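Hypothetical protein TM0486 (Thermotoga maritima, PDB 1VK8) binds thiamin and is involved in the cell's response to oxidative conditions, with a putative role in thiamin biosynthesis or salvage. Local coordinates at residues M13-A25 and S54-M66. Sequence-based numbering, arbitrary orientation.
Sequences MPKVTVSIKVVPA and SNTTVEGEFEEIM
Val16, Val18 and Ile20 pair with Gly60, Val58 and Thr56 as the hydrogen-bonded rungs of an antiparallel ladder between strands 16-24 and 56-60, the central two of the four-stranded sheet in this ferredoxin-like alpha+beta fold of the thiamine-binding family. Each rung carries two backbone bonds; Val58 N to Val18 O is 2.8 Å. On this face Val16 and Val18 lie against helix 62-76, while Val58 and Thr56 meet helix 31-43. Val18 and Ile65 meet end on, with Val18 CG2 3.8 Å from Ile65 CD1. With CG1 anti to the carbonyl carbon (chi1 -67°), Val16 CG2 falls between the backbone N and that carbon, and this methyl touches both Ile65 CD1 and Phe62 CB, at 3.8 Å from the latter, near the plane of the Phe62 ring at its edge. Met66 CG sits over one face of that ring, toward its rim, and Tyr91 meets it edge-to-face. On the other face of the sheet, Ser19 OG and Thr57 OG1 share a short hydrogen bond of 2.6 Å. Lys21 runs its methylenes along Ser54 O and bends at chi4 (84°), bringing NZ onto a lone pair of that carbonyl at 2.8 Å; the same amine makes a salt bridge to Asp88 of the second subunit. A methionine in its place would probably leave that aspartate without its counter-charge and Ser54 O without this donor. Where the strand turns into the helix, Glu61 is the N-cap: its OE2 takes Glu63 N at 2.9 Å and OE1 takes Glu64 N, both from above the carboxylate plane. A water ties this helix start across to the first strand's lead-in, donating to Pro14 O and accepting from Phe62 N at 3.1 Å.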
# COMPACT_ATOMS: atom_id res chain seq x y z
N MSE C 13 20.69 -16.81 5.74
CA MSE C 13 19.99 -17.82 4.92
C MSE C 13 18.53 -17.40 4.65
O MSE C 13 18.10 -17.45 3.50
CB MSE C 13 20.07 -19.22 5.57
CG MSE C 13 19.60 -20.36 4.70
N PRO C 14 17.76 -17.00 5.65
CA PRO C 14 16.37 -16.56 5.40
C PRO C 14 16.27 -15.25 4.59
O PRO C 14 16.87 -14.24 4.95
CB PRO C 14 15.79 -16.34 6.81
CG PRO C 14 16.78 -16.94 7.77
CD PRO C 14 18.11 -16.90 7.08
N LYS C 15 15.49 -15.27 3.51
CA LYS C 15 15.25 -14.12 2.70
C LYS C 15 13.84 -13.61 2.94
O LYS C 15 12.98 -14.32 3.45
CB LYS C 15 15.42 -14.46 1.21
CG LYS C 15 16.87 -14.64 0.81
CD LYS C 15 17.03 -15.22 -0.59
CE LYS C 15 18.52 -15.14 -1.02
NZ LYS C 15 18.99 -16.26 -1.93
N VAL C 16 13.62 -12.36 2.58
CA VAL C 16 12.28 -11.80 2.50
C VAL C 16 12.08 -11.32 1.07
O VAL C 16 13.04 -11.25 0.32
CB VAL C 16 12.08 -10.59 3.48
CG1 VAL C 16 12.15 -11.03 4.93
CG2 VAL C 16 13.10 -9.47 3.23
N THR C 17 10.85 -10.98 0.70
CA THR C 17 10.60 -10.22 -0.51
C THR C 17 10.11 -8.85 -0.08
O THR C 17 9.39 -8.71 0.92
CB THR C 17 9.58 -10.91 -1.47
OG1 THR C 17 8.26 -10.91 -0.89
CG2 THR C 17 9.90 -12.36 -1.70
N VAL C 18 10.53 -7.85 -0.84
CA VAL C 18 10.19 -6.45 -0.59
C VAL C 18 9.86 -5.83 -1.93
O VAL C 18 10.71 -5.75 -2.83
CB VAL C 18 11.37 -5.68 0.05
CG1 VAL C 18 10.99 -4.24 0.35
CG2 VAL C 18 11.83 -6.41 1.36
N SER C 19 8.61 -5.40 -2.07
CA SER C 19 8.17 -4.69 -3.24
C SER C 19 8.22 -3.22 -2.95
O SER C 19 7.77 -2.76 -1.91
CB SER C 19 6.76 -5.16 -3.62
OG SER C 19 6.81 -6.57 -3.84
N ILE C 20 8.81 -2.48 -3.88
CA ILE C 20 9.15 -1.09 -3.72
C ILE C 20 8.41 -0.31 -4.79
O ILE C 20 8.46 -0.66 -5.98
CB ILE C 20 10.67 -0.90 -3.90
CG1 ILE C 20 11.44 -1.71 -2.87
CG2 ILE C 20 11.06 0.58 -3.84
CD1 ILE C 20 12.90 -1.78 -3.15
N LYS C 21 7.74 0.76 -4.37
CA LYS C 21 7.04 1.66 -5.28
C LYS C 21 7.47 3.08 -4.99
O LYS C 21 7.47 3.52 -3.84
CB LYS C 21 5.52 1.54 -5.13
CG LYS C 21 4.71 2.37 -6.08
CD LYS C 21 3.23 2.32 -5.78
CE LYS C 21 2.40 2.89 -6.90
NZ LYS C 21 2.13 1.86 -7.97
N VAL C 22 7.87 3.79 -6.04
CA VAL C 22 8.21 5.20 -5.94
C VAL C 22 7.17 5.98 -6.72
O VAL C 22 6.90 5.68 -7.87
CB VAL C 22 9.62 5.50 -6.45
CG1 VAL C 22 9.94 6.97 -6.29
CG2 VAL C 22 10.67 4.62 -5.72
N VAL C 23 6.57 6.96 -6.06
CA VAL C 23 5.61 7.86 -6.71
C VAL C 23 6.08 9.30 -6.50
O VAL C 23 5.80 9.90 -5.46
CB VAL C 23 4.17 7.68 -6.17
CG1 VAL C 23 3.20 8.45 -7.10
CG2 VAL C 23 3.81 6.20 -6.04
N PRO C 24 6.78 9.87 -7.47
CA PRO C 24 7.31 11.23 -7.35
C PRO C 24 6.28 12.32 -7.56
O PRO C 24 5.39 12.19 -8.38
CB PRO C 24 8.36 11.29 -8.47
CG PRO C 24 7.93 10.32 -9.44
CD PRO C 24 7.14 9.27 -8.77
N ALA C 25 6.44 13.42 -6.84
CA ALA C 25 5.55 14.57 -6.98
C ALA C 25 6.15 15.44 -8.05
O ALA C 25 6.78 16.44 -7.77
CB ALA C 25 5.39 15.34 -5.65
N SER C 54 3.34 -2.16 -11.10
CA SER C 54 3.06 -1.24 -10.01
C SER C 54 4.18 -1.06 -9.00
O SER C 54 4.14 -0.15 -8.17
CB SER C 54 1.81 -1.72 -9.27
OG SER C 54 2.13 -2.89 -8.54
N ASN C 55 5.16 -1.94 -9.08
CA ASN C 55 6.27 -1.95 -8.14
C ASN C 55 7.40 -2.83 -8.65
O ASN C 55 7.26 -3.50 -9.67
CB ASN C 55 5.80 -2.41 -6.74
CG ASN C 55 4.97 -3.69 -6.76
OD1 ASN C 55 5.27 -4.63 -7.45
ND2 ASN C 55 3.94 -3.72 -5.93
N THR C 56 8.52 -2.81 -7.96
CA THR C 56 9.64 -3.70 -8.22
C THR C 56 9.91 -4.48 -6.97
O THR C 56 10.07 -3.89 -5.91
CB THR C 56 10.86 -2.87 -8.56
OG1 THR C 56 10.64 -2.17 -9.79
CG2 THR C 56 12.12 -3.74 -8.79
N THR C 57 9.93 -5.81 -7.11
CA THR C 57 10.12 -6.72 -5.99
C THR C 57 11.53 -7.25 -5.96
O THR C 57 12.01 -7.77 -6.95
CB THR C 57 9.15 -7.87 -6.12
OG1 THR C 57 7.81 -7.36 -6.10
CG2 THR C 57 9.24 -8.82 -4.92
N VAL C 58 12.21 -7.09 -4.84
CA VAL C 58 13.53 -7.70 -4.61
C VAL C 58 13.40 -8.85 -3.62
O VAL C 58 12.50 -8.86 -2.79
CB VAL C 58 14.58 -6.68 -4.13
CG1 VAL C 58 14.63 -5.50 -5.12
CG2 VAL C 58 14.29 -6.20 -2.72
N GLU C 59 14.29 -9.82 -3.73
CA GLU C 59 14.40 -10.91 -2.80
C GLU C 59 15.79 -10.86 -2.20
O GLU C 59 16.78 -10.80 -2.92
CB GLU C 59 14.22 -12.20 -3.57
CG GLU C 59 14.44 -13.47 -2.82
CD GLU C 59 14.35 -14.65 -3.75
OE1 GLU C 59 13.29 -14.80 -4.38
OE2 GLU C 59 15.32 -15.42 -3.86
N GLY C 60 15.88 -10.82 -0.88
CA GLY C 60 17.17 -10.82 -0.23
C GLY C 60 17.06 -10.77 1.26
O GLY C 60 15.99 -10.95 1.82
N GLU C 61 18.18 -10.52 1.91
CA GLU C 61 18.23 -10.48 3.36
C GLU C 61 17.64 -9.15 3.82
O GLU C 61 17.94 -8.10 3.27
CB GLU C 61 19.67 -10.70 3.86
CG GLU C 61 19.76 -10.88 5.37
CD GLU C 61 19.88 -9.56 6.12
OE1 GLU C 61 20.69 -8.70 5.68
OE2 GLU C 61 19.18 -9.40 7.18
N PHE C 62 16.77 -9.22 4.82
CA PHE C 62 15.94 -8.08 5.25
C PHE C 62 16.72 -6.81 5.64
O PHE C 62 16.43 -5.73 5.14
CB PHE C 62 15.05 -8.55 6.41
CG PHE C 62 14.21 -7.47 6.99
CD1 PHE C 62 13.28 -6.82 6.24
CD2 PHE C 62 14.35 -7.11 8.31
CE1 PHE C 62 12.53 -5.80 6.79
CE2 PHE C 62 13.60 -6.12 8.84
CZ PHE C 62 12.70 -5.46 8.08
N GLU C 63 17.70 -6.94 6.51
CA GLU C 63 18.41 -5.76 6.99
C GLU C 63 19.25 -5.13 5.90
O GLU C 63 19.37 -3.93 5.82
CB GLU C 63 19.24 -6.09 8.23
CG GLU C 63 18.32 -6.52 9.37
CD GLU C 63 18.95 -6.54 10.75
OE1 GLU C 63 20.14 -6.21 10.89
OE2 GLU C 63 18.22 -6.88 11.72
N GLU C 64 19.82 -5.95 5.03
CA GLU C 64 20.54 -5.43 3.87
C GLU C 64 19.62 -4.63 2.96
O GLU C 64 19.98 -3.55 2.52
CB GLU C 64 21.16 -6.57 3.08
CG GLU C 64 22.13 -6.09 2.01
CD GLU C 64 22.78 -7.21 1.22
OE1 GLU C 64 22.76 -8.40 1.66
OE2 GLU C 64 23.31 -6.89 0.14
N ILE C 65 18.43 -5.14 2.67
CA ILE C 65 17.45 -4.41 1.84
C ILE C 65 17.08 -3.08 2.52
O ILE C 65 17.04 -2.03 1.87
CB ILE C 65 16.19 -5.28 1.53
CG1 ILE C 65 16.50 -6.47 0.64
CG2 ILE C 65 15.11 -4.44 0.83
CD1 ILE C 65 15.38 -7.58 0.73
N MSE C 66 16.84 -3.09 3.83
CA MSE C 66 16.50 -1.85 4.54
C MSE C 66 17.62 -0.81 4.39
O MSE C 66 17.37 0.34 4.12
CB MSE C 66 16.19 -2.12 6.02
CG MSE C 66 14.98 -2.95 6.26
SE MSE C 66 13.34 -2.22 5.35
CE MSE C 66 13.19 -3.47 3.88
O HOH W 1 15.98 -11.96 5.91
O HOH W 2 17.88 -14.87 -4.51